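Local coordinates for periplasmic binding protein/LacI transcriptional regulator (Burkholderia graminis C4D1M, PDB 5HQJ), which binds D-arabinose in its pyranose form and probably delivers sugars to an ABC transporter as its solute-binding protein, at residues V217-G222 with A245-P250; L241-F246 with Y260-M265. All coordinates share one frame; numbering follows the deposited sequence. Where two conformers were deposited one is given.

Contact 1 (V217-G222 with A245-P250); sequences VSQVGG and AFDDLP. With 64K (alpha-D-arabinopyranose), chain B.
Val217 and Phe246 come side by side where two neighbouring strands end, their CA atoms 5.4 Å apart. Gly222, in helix 221-229, lies next to Ala245. No direct hydrogen bond joins the segments, and water does this work. One water accepts from Gly222 N and Phe246 N and probably donates to Ser218 O. A second water donates to Gln219 O and to Phe246 O, 2.7 Å from the latter. Gly222 CA rests against Ala245 CB at 3.7 Å, a close fit.

The carbonyl of Val217 sits over one face of the Phe246 ring, with its O 3.7 Å from CG. Val217 O also accepts a hydrogen bond from Arg168, which makes a cation-pi contact with the same ring. With CG set between the backbone N and the carbonyl carbon (chi1 44°), Gln219 lays CG 3.4 Å from C4 of the arabinose. Both segments grip the arabinose. Gln219 N donates to its O4 at 3.0 Å, and its O3 donates to Asp247 OD2 over a very short 2.5 Å. Gln267 holds Asp247 OD1, and Asp192 holds Ser218 OG. Leu249 closes the outer end, with CD1 3.7 Å from Gln219 CB. The contact joins the ends of the beta-alpha-beta unit of strand 211-216, helix 221-229 and strand 242-246 and forms part of the arabinose pocket. Helix 163-176 packs on Val217, helix 132-146 on Phe246, and strand 263-266 on Ala245 and Phe246.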
loop_
_atom_site.group_PDB
_atom_site.type_symbol
_atom_site.label_atom_id
_atom_site.label_comp_id
_atom_site.label_asym_id
_atom_site.label_seq_id
_atom_site.Cartn_x
_atom_site.Cartn_y
_atom_site.Cartn_z
ATOM N N VAL A 217 6.480 -1.497 -6.800
ATOM C CA VAL A 217 5.613 -2.140 -5.831
ATOM C C VAL A 217 5.029 -1.145 -4.803
ATOM O O VAL A 217 4.265 -1.553 -3.911
ATOM C CB VAL A 217 6.325 -3.287 -5.069
ATOM C CG1 VAL A 217 6.659 -4.419 -6.056
ATOM C CG2 VAL A 217 7.552 -2.795 -4.217
ATOM N N SER A 218 5.412 0.131 -4.899
ATOM C CA SER A 218 4.857 1.192 -4.057
ATOM C C SER A 218 4.308 2.328 -4.943
ATOM O O SER A 218 4.528 2.340 -6.134
ATOM C CB SER A 218 5.905 1.711 -3.082
ATOM O OG SER A 218 6.871 2.459 -3.767
ATOM N N GLN A 219 3.557 3.260 -4.371
ATOM C CA GLN A 219 2.787 4.152 -5.236
ATOM C C GLN A 219 3.684 5.078 -6.067
ATOM O O GLN A 219 3.253 5.496 -7.123
ATOM C CB GLN A 219 1.747 4.980 -4.444
ATOM C CG GLN A 219 2.206 5.593 -3.144
ATOM C CD GLN A 219 3.374 6.514 -3.329
ATOM O OE1 GLN A 219 4.513 6.154 -3.049
ATOM N NE2 GLN A 219 3.104 7.714 -3.807
ATOM N N VAL A 220 4.919 5.338 -5.635
ATOM C CA VAL A 220 5.871 6.195 -6.393
ATOM C C VAL A 220 6.539 5.561 -7.645
ATOM O O VAL A 220 7.107 6.270 -8.513
ATOM C CB VAL A 220 7.000 6.666 -5.466
ATOM C CG1 VAL A 220 8.082 5.591 -5.318
ATOM C CG2 VAL A 220 7.598 7.967 -5.967
ATOM N N GLY A 221 6.480 4.250 -7.756
ATOM C CA GLY A 221 7.244 3.605 -8.806
ATOM C C GLY A 221 6.722 3.957 -10.181
ATOM O O GLY A 221 7.497 4.298 -11.101
ATOM N N GLY A 222 5.398 3.908 -10.339
ATOM C CA GLY A 222 4.793 4.305 -11.598
ATOM C C GLY A 222 5.130 5.735 -11.990
ATOM O O GLY A 222 5.572 5.991 -13.102
ATOM N N ALA A 245 3.111 -1.326 -12.266
ATOM C CA ALA A 245 3.182 -0.417 -11.152
ATOM C C ALA A 245 2.028 -0.695 -10.211
ATOM O O ALA A 245 1.143 -1.434 -10.553
ATOM C CB ALA A 245 3.145 1.037 -11.633
ATOM N N PHE A 246 2.094 -0.089 -9.038
ATOM C CA PHE A 246 1.082 -0.212 -7.996
ATOM C C PHE A 246 0.298 1.084 -7.815
ATOM O O PHE A 246 0.836 2.198 -7.928
ATOM C CB PHE A 246 1.746 -0.617 -6.668
ATOM C CG PHE A 246 1.238 -1.906 -6.094
ATOM C CD1 PHE A 246 0.246 -1.904 -5.141
ATOM C CD2 PHE A 246 1.740 -3.132 -6.503
ATOM C CE1 PHE A 246 -0.228 -3.093 -4.626
ATOM C CE2 PHE A 246 1.272 -4.321 -5.968
ATOM C CZ PHE A 246 0.289 -4.294 -5.042
ATOM N N ASP A 247 -0.999 0.899 -7.567
ATOM C CA ASP A 247 -1.957 1.945 -7.182
ATOM C C ASP A 247 -2.364 2.768 -8.395
ATOM O O ASP A 247 -1.906 2.515 -9.515
ATOM C CB ASP A 247 -1.390 2.794 -6.059
ATOM C CG ASP A 247 -1.021 1.962 -4.828
ATOM O OD1 ASP A 247 -1.753 0.981 -4.488
ATOM O OD2 ASP A 247 0.014 2.244 -4.186
ATOM N N ASP A 248 -3.317 3.672 -8.201
ATOM C CA ASP A 248 -3.939 4.375 -9.333
ATOM C C ASP A 248 -3.891 5.885 -9.144
ATOM O O ASP A 248 -4.813 6.588 -9.550
ATOM C CB ASP A 248 -5.404 3.926 -9.550
ATOM C CG ASP A 248 -6.370 4.547 -8.546
ATOM O OD1 ASP A 248 -5.922 4.753 -7.402
ATOM O OD2 ASP A 248 -7.548 4.806 -8.896
ATOM N N LEU A 249 -2.806 6.369 -8.544
ATOM C CA LEU A 249 -2.495 7.807 -8.514
ATOM C C LEU A 249 -2.627 8.436 -9.886
ATOM O O LEU A 249 -2.282 7.799 -10.872
ATOM C CB LEU A 249 -1.066 8.038 -8.052
ATOM C CG LEU A 249 -0.720 8.177 -6.587
ATOM C CD1 LEU A 249 -1.129 6.936 -5.820
ATOM C CD2 LEU A 249 0.785 8.435 -6.529
ATOM N N PRO A 250 -3.110 9.701 -9.970
ATOM C CA PRO A 250 -3.352 10.274 -11.304
ATOM C C PRO A 250 -2.156 10.190 -12.271
ATOM O O PRO A 250 -2.306 9.921 -13.443
ATOM C CB PRO A 250 -3.699 11.729 -10.981
ATOM C CG PRO A 250 -4.349 11.647 -9.629
ATOM C CD PRO A 250 -3.583 10.586 -8.891
HETATM O O2 64K B . -0.289 -0.236 0.047
HETATM C C2 64K B . 0.779 0.767 -0.052
HETATM C C3 64K B . 0.544 1.546 -1.306
HETATM O O3 64K B . 0.925 0.754 -2.409
HETATM C C4 64K B . 1.405 2.803 -1.370
HETATM O O4 64K B . 2.802 2.492 -1.524
HETATM C C5 64K B . 1.256 3.569 -0.135
HETATM O O5 64K B . 1.732 2.766 0.974
HETATM C C1 64K B . 0.735 1.674 1.145
HETATM O O1 64K B . 1.078 0.945 2.260
HETATM O O HOH W 1 3.549 2.414 -8.582
HETATM O O HOH W 2 0.343 4.882 -8.242
#

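Contact 2 (L241-F246 with Y260-M265); sequences LEVLAF and YIQGIM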
loop_
_atom_site.group_PDB
_atom_site.type_symbol
_atom_site.label_atom_id
_atom_site.label_comp_id
_atom_site.label_asym_id
_atom_site.label_seq_id
_atom_site.Cartn_x
_atom_site.Cartn_y
_atom_site.Cartn_z
ATOM N N LEU A 241 10.367 -1.166 -22.608
ATOM C CA LEU A 241 10.252 -1.784 -21.300
ATOM C C LEU A 241 8.840 -2.174 -20.999
ATOM O O LEU A 241 7.896 -1.465 -21.365
ATOM C CB LEU A 241 10.709 -0.822 -20.225
ATOM C CG LEU A 241 12.167 -0.498 -20.054
ATOM C CD1 LEU A 241 12.222 0.524 -18.942
ATOM C CD2 LEU A 241 12.982 -1.734 -19.738
ATOM N N GLU A 242 8.688 -3.273 -20.284
ATOM C CA GLU A 242 7.435 -3.590 -19.688
ATOM C C GLU A 242 7.416 -3.111 -18.239
ATOM O O GLU A 242 8.192 -3.613 -17.400
ATOM C CB GLU A 242 7.222 -5.100 -19.768
ATOM C CG GLU A 242 5.820 -5.562 -19.593
ATOM C CD GLU A 242 4.930 -5.279 -20.807
ATOM O OE1 GLU A 242 5.427 -5.171 -21.951
ATOM O OE2 GLU A 242 3.714 -5.184 -20.596
ATOM N N VAL A 243 6.517 -2.177 -17.951
ATOM C CA VAL A 243 6.442 -1.537 -16.655
ATOM C C VAL A 243 5.121 -1.864 -15.970
ATOM O O VAL A 243 4.039 -1.594 -16.475
ATOM C CB VAL A 243 6.592 0.004 -16.770
ATOM C CG1 VAL A 243 6.463 0.678 -15.380
ATOM C CG2 VAL A 243 7.911 0.365 -17.469
ATOM N N LEU A 244 5.218 -2.456 -14.799
ATOM C CA LEU A 244 4.067 -2.776 -13.960
ATOM C C LEU A 244 4.183 -1.990 -12.662
ATOM O O LEU A 244 5.246 -1.969 -12.034
ATOM C CB LEU A 244 3.998 -4.279 -13.670
ATOM C CG LEU A 244 3.937 -5.209 -14.876
ATOM C CD1 LEU A 244 3.855 -6.706 -14.453
ATOM C CD2 LEU A 244 2.697 -4.882 -15.733
ATOM N N ALA A 245 3.111 -1.326 -12.266
ATOM C CA ALA A 245 3.182 -0.417 -11.152
ATOM C C ALA A 245 2.028 -0.695 -10.211
ATOM O O ALA A 245 1.143 -1.434 -10.553
ATOM C CB ALA A 245 3.145 1.037 -11.633
ATOM N N PHE A 246 2.094 -0.089 -9.038
ATOM C CA PHE A 246 1.082 -0.212 -7.996
ATOM C C PHE A 246 0.298 1.084 -7.815
ATOM O O PHE A 246 0.836 2.198 -7.928
ATOM C CB PHE A 246 1.746 -0.617 -6.668
ATOM C CG PHE A 246 1.238 -1.906 -6.094
ATOM C CD1 PHE A 246 0.246 -1.904 -5.141
ATOM C CD2 PHE A 246 1.740 -3.132 -6.503
ATOM C CE1 PHE A 246 -0.228 -3.093 -4.626
ATOM C CE2 PHE A 246 1.272 -4.321 -5.968
ATOM C CZ PHE A 246 0.289 -4.294 -5.042
ATOM N N TYR A 260 3.575 4.733 -21.014
ATOM C CA TYR A 260 4.814 4.612 -20.227
ATOM C C TYR A 260 4.732 3.483 -19.188
ATOM O O TYR A 260 5.757 2.982 -18.704
ATOM C CB TYR A 260 5.118 5.941 -19.540
ATOM C CG TYR A 260 5.486 7.043 -20.469
ATOM C CD1 TYR A 260 6.620 6.940 -21.229
ATOM C CD2 TYR A 260 4.702 8.180 -20.574
ATOM C CE1 TYR A 260 6.999 7.955 -22.095
ATOM C CE2 TYR A 260 5.067 9.203 -21.445
ATOM C CZ TYR A 260 6.220 9.067 -22.206
ATOM O OH TYR A 260 6.640 10.048 -23.085
ATOM N N ILE A 261 3.504 3.137 -18.829
ATOM C CA ILE A 261 3.181 2.054 -17.910
ATOM C C ILE A 261 2.256 1.099 -18.653
ATOM O O ILE A 261 1.354 1.554 -19.365
ATOM C CB ILE A 261 2.537 2.629 -16.622
ATOM C CG1 ILE A 261 3.526 3.606 -15.953
ATOM C CG2 ILE A 261 2.058 1.529 -15.646
ATOM C CD1 ILE A 261 2.993 4.342 -14.749
ATOM N N GLN A 262 2.485 -0.203 -18.515
ATOM C CA GLN A 262 1.729 -1.236 -19.249
ATOM C C GLN A 262 0.647 -1.898 -18.417
ATOM O O GLN A 262 -0.330 -2.404 -18.953
ATOM C CB GLN A 262 2.687 -2.300 -19.788
ATOM C CG GLN A 262 3.478 -1.892 -21.027
ATOM C CD GLN A 262 4.320 -0.659 -20.809
ATOM O OE1 GLN A 262 5.141 -0.604 -19.895
ATOM N NE2 GLN A 262 4.087 0.358 -21.614
ATOM N N GLY A 263 0.810 -1.894 -17.104
ATOM C CA GLY A 263 -0.174 -2.512 -16.232
ATOM C C GLY A 263 -0.050 -1.968 -14.839
ATOM O O GLY A 263 1.060 -1.590 -14.422
ATOM N N ILE A 264 -1.152 -1.901 -14.109
ATOM C CA ILE A 264 -1.033 -1.604 -12.709
ATOM C C ILE A 264 -1.819 -2.607 -11.856
ATOM O O ILE A 264 -2.593 -3.464 -12.337
ATOM C CB ILE A 264 -1.458 -0.168 -12.399
ATOM C CG1 ILE A 264 -2.922 0.056 -12.799
ATOM C CG2 ILE A 264 -0.541 0.828 -13.104
ATOM C CD1 ILE A 264 -3.446 1.478 -12.609
HETATM N N MSE A 265 -1.547 -2.521 -10.571
HETATM C CA MSE A 265 -2.268 -3.283 -9.557
HETATM C C MSE A 265 -2.994 -2.289 -8.665
HETATM O O MSE A 265 -2.314 -1.507 -7.991
HETATM C CB MSE A 265 -1.316 -4.161 -8.728
HETATM C CG MSE A 265 -0.441 -5.091 -9.542
HETATM SE SE MSE A 265 -1.525 -6.532 -10.267
HETATM C CE MSE A 265 -1.796 -7.591 -8.660
#
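Ala245 CB meets Ile261 CG2 at 4.2 Å, forming a small apolar centre on one side of the sheet. Val243 CG1 extends it toward Ile261 CG1. Ile264 CG2 also reaches Ala245 CB in the conformer given. On the other side, CB of selenomethionine Met265 stands over the face of the Phe246 ring, offset toward its rim and 3.9 Å from the centroid, a CH-pi contact. The end of the Met265 side chain leads away. Leu244 lies on this side too, and its CD2 packs 3.8 Å from Gly263 CA, over a residue with no side chain.

The backbones pair between these two layers. Ala245 N donates to Gly263 O, and Met265 N donates to Ala245 O at 2.9 Å. Farther back, Val243 O accepts from Gln262 N and, weakly, from Gly263 N. Gln262 then replaces a backbone partner with its side chain. Its chain bends at chi2 (59°), which brings OE1 to Val243 N at 2.9 Å, in the carbonyl plane and on a lone pair. At the partly exposed edge Glu242 OE2 lies 3.2 Å from Gln262 CB, with the carboxylate and amide planes 69° apart. The strands run parallel, 24° from each other, with helix 250-258 between them in sequence: a beta-alpha-beta unit of the Rossmann-like lobe of a periplasmic binding protein.

Contacts 1 and 2 have centres 9 Å apart and share Ala245 and Phe246 at the end of strand 242-246. Two successive beta-alpha-beta units meet on that strand. Along the chain come 217-222, then 241-250, which serves both contacts, and last 260-265. Contact 2 lies within the mixed sheet, between neighbouring strands 242-246 and 263-266. Contact 1 lies at the C-terminal ends of its parallel strands, where loops reach the arabinose. Asp247 N and Met265 O, 2.8 Å apart, probably form a hydrogen bond that carries the strand pairing on to the sugar-binding aspartate. Contact 1 brings Ser218, Gln219, Phe246 and Asp247 to the pocket, and contact 2 shares Phe246.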